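Local atomic coordinates of methyl-coenzyme M reductase gamma subunit (Methermicoccus shengliensis DSM 18856, PDB entry 7NKG), a protein that forms, with its partner subunits, the nickel enzyme that releases methane from methyl-coenzyme M, using factor 430 as cofactor and coenzyme B as reductant. Residues I83-W88 against K187-V192; C145-G150 against D166-D171; G150-T155 against L173-L178. All blocks are in the same frame, centred on the assembly; numbering follows the deposited sequence.

In the fold
The three contacts form one framework at the factor 430 pocket. Interactions 1 and 2 lie about 16 Å apart between centres, and interaction 3 sits about 9 Å from each. Strand 149-151 neighbours strand 83-90 in the sheet; interactions 2 and 3 both use strand 149-151 and share Gly150. Carbonyls and arginines tie the contacts together: Gln189 O accepts from Arg175 NH1 at 2.7 Å and from Gly153 N at 2.8 Å, while Phe170 O takes Arg152 NH2 at 2.9 Å. Interaction 3 touches the cofactor directly through Thr155, whereas the side chain of Gln87 in interaction 1 comes within about 5 Å of it and that of Met169 in interaction 2 within about 8 Å.

Interaction 1 of 3, residues I83-W88 against K187-V192; sequences IRYVQW and KDQVGV
Gln189 spans the gap between a tight turn and the backbone of strand 83-90, where it meets Tyr85 and Gln87. Its chain is extended beyond CG (chi2 -179°), and Gln189 CG passes 3.7 Å from Tyr85 OH. CD of Gln189 lies 3.3 Å from Tyr85 CE2, the amide and ring planes 31° apart. At the tip both polar atoms find the strand. Gln189 NE2 donates to Tyr85 O at 3.1 Å, approaching from above the carbonyl plane; Gln189 OE1 accepts from Gln87 N at 3.2 Å, nearly straight and in the plane of its own carbonyl. NE2 also serves Leu41 O, and Tyr85 O takes a second donor, His43 NE2. Val190 CG1 abuts the edge of the tyrosine ring near its hydroxyl. The type I turn 188-191 that carries Gln189 is braced by Asp188 OD1, which accepts from Val190 N, in an Asx turn, and from Val192 N on opposite faces of its carboxylate plane. The glutamine amide carries on the strand-like pairing of this edge next to strand 149-151, which Gln87 joins through Arg152: it satisfies a buried carbonyl and N-H together, and the paired bonds would resist rotation of the amide.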
loop_
_atom_site.group_PDB
_atom_site.type_symbol
_atom_site.label_atom_id
_atom_site.label_comp_id
_atom_site.label_asym_id
_atom_site.label_seq_id
_atom_site.Cartn_x
_atom_site.Cartn_y
_atom_site.Cartn_z
ATOM N N ILE C 83 -7.233 15.843 -34.782
ATOM C CA ILE C 83 -6.456 16.793 -33.991
ATOM C C ILE C 83 -4.994 16.599 -34.403
ATOM O O ILE C 83 -4.445 15.507 -34.220
ATOM C CB ILE C 83 -6.634 16.574 -32.459
ATOM C CG1 ILE C 83 -8.118 16.746 -32.021
ATOM C CG2 ILE C 83 -5.691 17.506 -31.648
ATOM C CD1 ILE C 83 -8.733 18.167 -32.214
ATOM N N ARG C 84 -4.356 17.670 -34.879
ATOM C CA ARG C 84 -2.939 17.672 -35.265
ATOM C C ARG C 84 -2.183 18.787 -34.541
ATOM O O ARG C 84 -2.801 19.587 -33.853
ATOM C CB ARG C 84 -2.805 17.806 -36.795
ATOM C CG ARG C 84 -3.437 16.670 -37.570
ATOM C CD ARG C 84 -2.897 15.298 -37.219
ATOM N NE ARG C 84 -3.320 14.337 -38.232
ATOM C CZ ARG C 84 -3.277 13.017 -38.101
ATOM N NH1 ARG C 84 -3.672 12.233 -39.099
ATOM N NH2 ARG C 84 -2.806 12.466 -36.987
ATOM N N TYR C 85 -0.856 18.869 -34.732
ATOM C CA TYR C 85 -0.057 19.812 -33.968
ATOM C C TYR C 85 0.993 20.588 -34.768
ATOM O O TYR C 85 1.399 20.176 -35.858
ATOM C CB TYR C 85 0.607 19.027 -32.839
ATOM C CG TYR C 85 1.734 18.172 -33.343
ATOM C CD1 TYR C 85 1.496 16.906 -33.853
ATOM C CD2 TYR C 85 3.027 18.658 -33.391
ATOM C CE1 TYR C 85 2.504 16.183 -34.471
ATOM C CE2 TYR C 85 4.045 17.927 -33.959
ATOM C CZ TYR C 85 3.767 16.734 -34.583
ATOM O OH TYR C 85 4.829 16.014 -35.057
ATOM N N VAL C 86 1.450 21.702 -34.166
ATOM C CA VAL C 86 2.533 22.549 -34.658
ATOM C C VAL C 86 3.418 22.754 -33.425
ATOM O O VAL C 86 2.924 23.292 -32.430
ATOM C CB VAL C 86 2.012 23.901 -35.203
ATOM C CG1 VAL C 86 3.171 24.849 -35.515
ATOM C CG2 VAL C 86 1.147 23.686 -36.443
ATOM N N GLN C 87 4.671 22.276 -33.447
ATOM C CA GLN C 87 5.559 22.408 -32.293
ATOM C C GLN C 87 6.823 23.152 -32.681
ATOM O O GLN C 87 7.475 22.781 -33.656
ATOM C CB GLN C 87 5.899 21.045 -31.681
ATOM C CG GLN C 87 6.805 21.157 -30.462
ATOM C CD GLN C 87 6.732 19.931 -29.598
ATOM O OE1 GLN C 87 5.857 19.810 -28.737
ATOM N NE2 GLN C 87 7.642 18.976 -29.807
ATOM N N TRP C 88 7.192 24.165 -31.877
ATOM C CA TRP C 88 8.344 25.029 -32.101
ATOM C C TRP C 88 9.367 24.953 -30.973
ATOM O O TRP C 88 8.988 24.855 -29.809
ATOM C CB TRP C 88 7.880 26.491 -32.169
ATOM C CG TRP C 88 7.352 26.890 -33.513
ATOM C CD1 TRP C 88 6.044 27.007 -33.885
ATOM C CD2 TRP C 88 8.133 27.211 -34.670
ATOM N NE1 TRP C 88 5.963 27.368 -35.212
ATOM C CE2 TRP C 88 7.234 27.510 -35.715
ATOM C CE3 TRP C 88 9.512 27.292 -34.920
ATOM C CZ2 TRP C 88 7.667 27.881 -36.989
ATOM C CZ3 TRP C 88 9.939 27.627 -36.188
ATOM C CH2 TRP C 88 9.021 27.929 -37.206
ATOM N N LYS C 187 13.046 18.221 -44.278
ATOM C CA LYS C 187 12.485 17.118 -43.507
ATOM C C LYS C 187 11.255 17.692 -42.798
ATOM O O LYS C 187 11.198 18.910 -42.555
ATOM C CB LYS C 187 13.474 16.609 -42.470
ATOM C CG LYS C 187 14.872 16.323 -43.004
ATOM C CD LYS C 187 15.677 15.530 -42.002
ATOM C CE LYS C 187 17.094 15.385 -42.499
ATOM N NZ LYS C 187 17.955 14.691 -41.523
ATOM N N ASP C 188 10.262 16.853 -42.485
ATOM C CA ASP C 188 9.096 17.348 -41.746
ATOM C C ASP C 188 9.470 17.593 -40.262
ATOM O O ASP C 188 10.598 17.302 -39.845
ATOM C CB ASP C 188 7.862 16.441 -41.921
ATOM C CG ASP C 188 7.931 15.091 -41.256
ATOM O OD1 ASP C 188 8.777 14.913 -40.362
ATOM O OD2 ASP C 188 7.135 14.203 -41.643
ATOM N N GLN C 189 8.518 18.081 -39.458
ATOM C CA GLN C 189 8.810 18.437 -38.075
ATOM C C GLN C 189 9.215 17.221 -37.218
ATOM O O GLN C 189 9.833 17.445 -36.195
ATOM C CB GLN C 189 7.675 19.252 -37.445
ATOM C CG GLN C 189 6.364 18.518 -37.249
ATOM C CD GLN C 189 5.326 19.436 -36.641
ATOM O OE1 GLN C 189 5.616 20.229 -35.713
ATOM N NE2 GLN C 189 4.076 19.320 -37.091
ATOM N N VAL C 190 8.970 15.963 -37.657
ATOM C CA VAL C 190 9.455 14.793 -36.902
ATOM C C VAL C 190 10.668 14.110 -37.589
ATOM O O VAL C 190 11.019 12.990 -37.215
ATOM C CB VAL C 190 8.336 13.775 -36.522
ATOM C CG1 VAL C 190 7.414 14.341 -35.455
ATOM C CG2 VAL C 190 7.542 13.303 -37.728
ATOM N N GLY C 191 11.349 14.814 -38.498
ATOM C CA GLY C 191 12.575 14.318 -39.098
ATOM C C GLY C 191 12.451 13.409 -40.302
ATOM O O GLY C 191 13.464 12.846 -40.718
ATOM N N VAL C 192 11.245 13.245 -40.886
ATOM C CA VAL C 192 11.096 12.388 -42.063
ATOM C C VAL C 192 11.547 13.181 -43.279
ATOM O O VAL C 192 10.949 14.227 -43.552
ATOM C CB VAL C 192 9.642 11.894 -42.255
ATOM C CG1 VAL C 192 9.514 11.028 -43.513
ATOM C CG2 VAL C 192 9.184 11.107 -41.045
#

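Interaction 2 of 3, residues C145-G150 against D166-D171; sequences CPALAG and DGVMFD
Ala147 and Leu148 pack against Val168 and Met169 in a buried loop-to-loop contact, just ahead of strand 149-151 at the margin of the four-stranded antiparallel sheet. A single backbone bond anchors it. Met169 N points almost perfectly straight at Ala147 O, 3.0 Å away with an N-H...O angle of 179°, although the donor stands above the carbonyl plane. Next to this bond the apolar groups close up: Val168 CG2 rests 3.9 Å from Ala147 CB, while CG1, the other branch, lies alongside Ala147 O. Leu148 CD2 swings back to within 3.8 Å of Gly167 O, even though the leucine leaves its backbone pointing away from the other loop.

Both loops are shaped by side chains that bond to nearby backbone N-H groups. Asp166 OD1 receives Val168 N at 3.1 Å in an Asx turn, and Cys145 SG accepts from Ala147 N and Leu148 N over a short run with helical backbone angles. Between these turns Ala147 and Val168 meet, and Ile183 of strand 182-187 in the second, three-stranded sheet packs on both.

Met169 reaches across with its whole chain. It is extended through CG and SD, then bends at the last torsion (chi3 61°), which carries the methyl back onto the start of the strand. Met169 CE settles 3.3 Å from Leu148 O and 3.8 Å from Ala149 CA, with Gly150 N slightly farther on; Thr89 of the adjoining strand 83-90 also touches this side chain. Past the methionine, Phe170 turns away from the contact, and its ring meets an aromatic side chain of another subunit.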
loop_
_atom_site.group_PDB
_atom_site.type_symbol
_atom_site.label_atom_id
_atom_site.label_comp_id
_atom_site.label_asym_id
_atom_site.label_seq_id
_atom_site.Cartn_x
_atom_site.Cartn_y
_atom_site.Cartn_z
ATOM N N CYS C 145 12.287 33.399 -36.335
ATOM C CA CYS C 145 13.499 33.602 -37.130
ATOM C C CYS C 145 13.788 32.172 -37.577
ATOM O O CYS C 145 13.917 31.297 -36.719
ATOM C CB CYS C 145 14.686 34.161 -36.358
ATOM S SG CYS C 145 16.272 33.898 -37.215
ATOM N N PRO C 146 13.995 31.920 -38.877
ATOM C CA PRO C 146 14.190 30.532 -39.330
ATOM C C PRO C 146 15.514 29.886 -38.907
ATOM O O PRO C 146 15.642 28.663 -39.020
ATOM C CB PRO C 146 14.026 30.643 -40.842
ATOM C CG PRO C 146 14.409 32.042 -41.164
ATOM C CD PRO C 146 13.913 32.858 -40.018
ATOM N N ALA C 147 16.503 30.685 -38.433
ATOM C CA ALA C 147 17.767 30.137 -37.928
ATOM C C ALA C 147 17.647 29.885 -36.410
ATOM O O ALA C 147 18.068 28.819 -35.926
ATOM C CB ALA C 147 18.912 31.109 -38.195
ATOM N N LEU C 148 17.151 30.883 -35.637
ATOM C CA LEU C 148 17.070 30.741 -34.184
ATOM C C LEU C 148 15.906 29.883 -33.726
ATOM O O LEU C 148 15.888 29.518 -32.556
ATOM C CB LEU C 148 17.001 32.120 -33.512
ATOM C CG LEU C 148 18.196 33.053 -33.758
ATOM C CD1 LEU C 148 17.892 34.456 -33.260
ATOM C CD2 LEU C 148 19.463 32.547 -33.079
ATOM N N ALA C 149 14.979 29.514 -34.617
ATOM C CA ALA C 149 13.836 28.688 -34.256
ATOM C C ALA C 149 13.729 27.521 -35.235
ATOM O O ALA C 149 14.281 27.580 -36.336
ATOM C CB ALA C 149 12.570 29.539 -34.297
ATOM N N GLY C 150 13.026 26.470 -34.829
ATOM C CA GLY C 150 12.798 25.332 -35.704
ATOM C C GLY C 150 11.564 24.559 -35.302
ATOM O O GLY C 150 11.275 24.439 -34.105
ATOM N N ASP C 166 27.634 29.128 -37.626
ATOM C CA ASP C 166 26.845 29.874 -38.620
ATOM C C ASP C 166 25.618 30.621 -38.023
ATOM O O ASP C 166 24.875 31.255 -38.774
ATOM C CB ASP C 166 26.429 28.959 -39.784
ATOM C CG ASP C 166 25.508 27.812 -39.415
ATOM O OD1 ASP C 166 25.110 27.724 -38.232
ATOM O OD2 ASP C 166 25.206 26.983 -40.308
ATOM N N GLY C 167 25.434 30.577 -36.699
ATOM C CA GLY C 167 24.337 31.268 -36.028
ATOM C C GLY C 167 23.027 30.502 -35.971
ATOM O O GLY C 167 22.032 31.033 -35.460
ATOM N N VAL C 168 23.002 29.269 -36.508
ATOM C CA VAL C 168 21.787 28.463 -36.524
ATOM C C VAL C 168 21.724 27.635 -35.246
ATOM O O VAL C 168 22.757 27.134 -34.775
ATOM C CB VAL C 168 21.758 27.582 -37.792
ATOM C CG1 VAL C 168 20.587 26.609 -37.764
ATOM C CG2 VAL C 168 21.688 28.448 -39.046
ATOM N N MET C 169 20.517 27.483 -34.694
ATOM C CA MET C 169 20.345 26.683 -33.494
ATOM C C MET C 169 20.474 25.194 -33.851
ATOM O O MET C 169 19.794 24.707 -34.752
ATOM C CB MET C 169 18.993 26.971 -32.843
ATOM C CG MET C 169 18.657 26.014 -31.699
ATOM S SD MET C 169 17.113 26.371 -30.853
ATOM C CE MET C 169 15.912 26.199 -32.228
ATOM N N PHE C 170 21.317 24.477 -33.113
ATOM C CA PHE C 170 21.547 23.039 -33.291
ATOM C C PHE C 170 20.262 22.227 -33.379
ATOM O O PHE C 170 19.341 22.446 -32.598
ATOM C CB PHE C 170 22.380 22.506 -32.106
ATOM C CG PHE C 170 22.391 21.002 -31.906
ATOM C CD1 PHE C 170 23.186 20.185 -32.696
ATOM C CD2 PHE C 170 21.587 20.406 -30.945
ATOM C CE1 PHE C 170 23.223 18.806 -32.487
ATOM C CE2 PHE C 170 21.609 19.029 -30.752
ATOM C CZ PHE C 170 22.428 18.237 -31.521
ATOM N N ASP C 171 20.236 21.247 -34.291
ATOM C CA ASP C 171 19.121 20.315 -34.425
ATOM C C ASP C 171 19.762 18.935 -34.570
ATOM O O ASP C 171 20.457 18.692 -35.561
ATOM C CB ASP C 171 18.272 20.643 -35.670
ATOM C CG ASP C 171 17.071 19.725 -35.862
ATOM O OD1 ASP C 171 16.957 18.716 -35.108
ATOM O OD2 ASP C 171 16.272 19.980 -36.804
#

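Interaction 3 of 3, residues G150-T155 against L173-L178; sequences GLRGAT and LDRRRL. With F43 (factor 430), chain V.
Arg175 drives its guanidinium between Arg152 and Leu173 to reach the carbonyls of Ala154 and Thr155. A bend at chi3 (-92°) turns the flat group edge-on to them: Arg175 NH1 donates to Ala154 O at 2.7 Å, in the carbonyl plane, and Arg175 NH2 meets Thr155 O at 2.9 Å and, weakly, Ala154 O. Arg152 CG lies over the centre of one guanidinium face, 3.6 Å above its plane, and Leu173 CD1 off-centre over the opposite face. The same leucine methyl passes 3.7 Å from Thr155 CB. Asp171 forms a salt bridge with Arg175 NH2.

Arg176 reaches Arg152 differently. Their guanidinium planes stand 84° apart, with Arg176 NH1 at the edge of the Arg152 group, 3.4 Å from Arg152 NH2. The two donors do not bond; Met169 O accepts from Arg176 and Phe170 O from Arg152, probably offsetting the closeness of like charges.

Ala154 and Thr155 line the pocket, Thr155 N donating to OEB of factor 430 at 2.8 Å, and Arg175 stands behind them as a second-shell residue. Because Ala154 O and Thr155 N share one peptide group, the charge of Arg175 would probably polarise it and strengthen its N-H as a donor to the cofactor carboxylate.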
loop_
_atom_site.group_PDB
_atom_site.type_symbol
_atom_site.label_atom_id
_atom_site.label_comp_id
_atom_site.label_asym_id
_atom_site.label_seq_id
_atom_site.Cartn_x
_atom_site.Cartn_y
_atom_site.Cartn_z
ATOM N N GLY C 150 13.026 26.470 -34.829
ATOM C CA GLY C 150 12.798 25.332 -35.704
ATOM C C GLY C 150 11.564 24.559 -35.302
ATOM O O GLY C 150 11.275 24.439 -34.105
ATOM N N LEU C 151 10.815 24.076 -36.296
ATOM C CA LEU C 151 9.645 23.234 -36.048
ATOM C C LEU C 151 10.201 21.863 -35.715
ATOM O O LEU C 151 10.952 21.295 -36.515
ATOM C CB LEU C 151 8.769 23.126 -37.292
ATOM C CG LEU C 151 7.853 24.301 -37.569
ATOM C CD1 LEU C 151 7.436 24.292 -39.001
ATOM C CD2 LEU C 151 6.624 24.266 -36.675
ATOM N N ARG C 152 9.874 21.363 -34.534
ATOM C CA ARG C 152 10.375 20.076 -34.049
ATOM C C ARG C 152 9.312 19.382 -33.246
ATOM O O ARG C 152 9.073 19.776 -32.113
ATOM C CB ARG C 152 11.609 20.289 -33.158
ATOM C CG ARG C 152 12.697 21.131 -33.811
ATOM C CD ARG C 152 13.893 21.344 -32.924
ATOM N NE ARG C 152 14.874 22.175 -33.611
ATOM C CZ ARG C 152 16.071 22.491 -33.136
ATOM N NH1 ARG C 152 16.466 22.035 -31.945
ATOM N NH2 ARG C 152 16.900 23.237 -33.856
ATOM N N GLY C 153 8.697 18.360 -33.811
ATOM C CA GLY C 153 7.715 17.549 -33.100
ATOM C C GLY C 153 8.365 16.469 -32.235
ATOM O O GLY C 153 7.671 15.782 -31.484
ATOM N N ALA C 154 9.687 16.278 -32.354
ATOM C CA ALA C 154 10.432 15.276 -31.581
ATOM C C ALA C 154 11.941 15.612 -31.639
ATOM O O ALA C 154 12.403 16.211 -32.617
ATOM C CB ALA C 154 10.188 13.886 -32.144
ATOM N N THR C 155 12.717 15.200 -30.622
ATOM C CA THR C 155 14.166 15.459 -30.539
ATOM C C THR C 155 14.404 16.983 -30.616
ATOM O O THR C 155 15.027 17.496 -31.536
ATOM C CB THR C 155 14.927 14.657 -31.607
ATOM O OG1 THR C 155 14.444 13.315 -31.625
ATOM C CG2 THR C 155 16.421 14.693 -31.378
ATOM N N LEU C 173 18.434 16.211 -35.465
ATOM C CA LEU C 173 17.912 15.570 -36.679
ATOM C C LEU C 173 18.132 16.370 -37.966
ATOM O O LEU C 173 17.701 15.915 -39.022
ATOM C CB LEU C 173 16.427 15.235 -36.509
ATOM C CG LEU C 173 16.069 14.413 -35.273
ATOM C CD1 LEU C 173 14.593 14.124 -35.254
ATOM C CD2 LEU C 173 16.854 13.085 -35.194
ATOM N N ASP C 174 18.810 17.528 -37.895
ATOM C CA ASP C 174 19.163 18.312 -39.069
ATOM C C ASP C 174 17.972 18.540 -40.035
ATOM O O ASP C 174 18.074 18.227 -41.214
ATOM C CB ASP C 174 20.341 17.601 -39.778
ATOM C CG ASP C 174 20.975 18.370 -40.918
ATOM O OD1 ASP C 174 20.867 19.613 -40.926
ATOM O OD2 ASP C 174 21.555 17.726 -41.817
ATOM N N ARG C 175 16.825 19.006 -39.513
ATOM C CA ARG C 175 15.638 19.234 -40.361
ATOM C C ARG C 175 15.770 20.487 -41.212
ATOM O O ARG C 175 15.179 20.559 -42.289
ATOM C CB ARG C 175 14.371 19.357 -39.510
ATOM C CG ARG C 175 13.932 18.052 -38.891
ATOM C CD ARG C 175 13.039 18.277 -37.708
ATOM N NE ARG C 175 13.870 18.332 -36.511
ATOM C CZ ARG C 175 13.546 17.846 -35.318
ATOM N NH1 ARG C 175 12.352 17.289 -35.114
ATOM N NH2 ARG C 175 14.403 17.921 -34.313
ATOM N N ARG C 176 16.489 21.489 -40.711
ATOM C CA ARG C 176 16.674 22.740 -41.434
ATOM C C ARG C 176 18.063 23.286 -41.169
ATOM O O ARG C 176 18.660 23.040 -40.114
ATOM C CB ARG C 176 15.582 23.757 -41.059
ATOM C CG ARG C 176 15.629 24.226 -39.585
ATOM C CD ARG C 176 16.487 25.483 -39.419
ATOM N NE ARG C 176 16.591 25.949 -38.031
ATOM C CZ ARG C 176 17.372 25.408 -37.095
ATOM N NH1 ARG C 176 17.408 25.927 -35.866
ATOM N NH2 ARG C 176 18.136 24.357 -37.377
ATOM N N ARG C 177 18.603 23.963 -42.165
ATOM C CA ARG C 177 19.952 24.492 -42.077
ATOM C C ARG C 177 20.143 25.652 -43.034
ATOM O O ARG C 177 19.359 25.833 -43.960
ATOM C CB ARG C 177 20.981 23.376 -42.361
ATOM C CG ARG C 177 21.105 22.975 -43.836
ATOM C CD ARG C 177 21.657 21.569 -44.006
ATOM N NE ARG C 177 20.686 20.557 -43.569
ATOM C CZ ARG C 177 19.636 20.138 -44.275
ATOM N NH1 ARG C 177 18.809 19.231 -43.769
ATOM N NH2 ARG C 177 19.411 20.611 -45.502
ATOM N N LEU C 178 21.199 26.428 -42.807
ATOM C CA LEU C 178 21.526 27.555 -43.655
ATOM C C LEU C 178 22.302 26.972 -44.824
ATOM O O LEU C 178 23.387 26.412 -44.620
ATOM C CB LEU C 178 22.351 28.575 -42.846
ATOM C CG LEU C 178 22.725 29.870 -43.530
ATOM C CD1 LEU C 178 21.493 30.741 -43.808
ATOM C CD2 LEU C 178 23.735 30.651 -42.666
HETATM NI NI F43 V . 12.014 14.415 -21.011
HETATM N NA F43 V . 11.945 12.352 -20.782
HETATM C CHA F43 V . 13.332 12.421 -18.811
HETATM C C1A F43 V . 12.661 11.715 -19.958
HETATM C C2A F43 V . 12.817 10.238 -20.290
HETATM C C3A F43 V . 12.262 10.203 -21.730
HETATM C C4A F43 V . 11.239 11.369 -21.635
HETATM C C5A F43 V . 11.902 9.373 -19.392
HETATM C C6A F43 V . 12.036 7.878 -19.676
HETATM O O7A F43 V . 12.989 7.216 -19.265
HETATM N N8A F43 V . 11.077 7.325 -20.309
HETATM C C9A F43 V . 14.278 9.812 -20.098
HETATM C CAA F43 V . 13.313 10.387 -22.862
HETATM C CBA F43 V . 14.112 9.111 -23.131
HETATM C CCA F43 V . 14.421 8.919 -24.584
HETATM O ODA F43 V . 15.031 9.821 -25.215
HETATM O OEA F43 V . 14.075 7.821 -25.098
HETATM N NB F43 V . 10.446 14.274 -22.353
HETATM C CHB F43 V . 10.781 11.965 -22.963
HETATM C C1B F43 V . 9.720 13.039 -22.724
HETATM C C2B F43 V . 8.894 13.424 -23.993
HETATM C C3B F43 V . 9.512 14.746 -24.462
HETATM C C4B F43 V . 10.198 15.205 -23.206
HETATM N N5B F43 V . 8.670 12.584 -21.812
HETATM C C6B F43 V . 7.441 12.841 -22.236
HETATM O O7B F43 V . 6.394 12.460 -21.713
HETATM C C8B F43 V . 7.479 13.696 -23.463
HETATM C C9B F43 V . 8.734 12.329 -25.076
HETATM C CAB F43 V . 10.553 14.562 -25.591
HETATM C CBB F43 V . 11.255 15.849 -26.024
HETATM C CCB F43 V . 11.878 15.640 -27.384
HETATM O ODB F43 V . 13.110 15.817 -27.550
HETATM O OEB F43 V . 11.135 15.324 -28.352
HETATM N NC F43 V . 12.334 16.407 -21.429
HETATM C CHC F43 V . 10.613 16.619 -23.080
HETATM C C1C F43 V . 11.601 17.108 -22.310
HETATM C C2C F43 V . 11.939 18.566 -22.346
HETATM C C3C F43 V . 13.303 18.548 -21.644
HETATM C C4C F43 V . 13.325 17.206 -20.938
HETATM C C5C F43 V . 10.896 19.289 -21.488
HETATM C C6C F43 V . 11.137 20.791 -21.619
HETATM O O7C F43 V . 11.209 21.288 -22.757
HETATM O O8C F43 V . 11.242 21.506 -20.592
HETATM C C8C F43 V . 14.469 18.609 -22.646
HETATM C C9C F43 V . 14.564 19.969 -23.349
HETATM C CAC F43 V . 15.887 20.177 -24.081
HETATM O OBC F43 V . 16.121 21.323 -24.539
HETATM O OCC F43 V . 16.706 19.231 -24.213
HETATM N ND F43 V . 13.761 14.501 -19.941
HETATM C CHD F43 V . 14.252 16.865 -19.996
HETATM C C5D F43 V . 16.323 16.167 -18.035
HETATM C C6D F43 V . 16.401 17.568 -18.627
HETATM C C7D F43 V . 15.090 17.900 -19.297
HETATM O O8D F43 V . 14.794 19.075 -19.280
HETATM C C9D F43 V . 16.622 12.801 -18.444
HETATM C CAD F43 V . 17.584 13.069 -17.293
HETATM O OBD F43 V . 18.800 12.740 -17.414
HETATM O OCD F43 V . 17.201 13.630 -16.230
HETATM C C1D F43 V . 14.516 15.572 -19.691
HETATM C C2D F43 V . 15.832 15.154 -19.077
HETATM C C3D F43 V . 15.472 13.789 -18.504
HETATM C C4D F43 V . 14.406 13.278 -19.468
#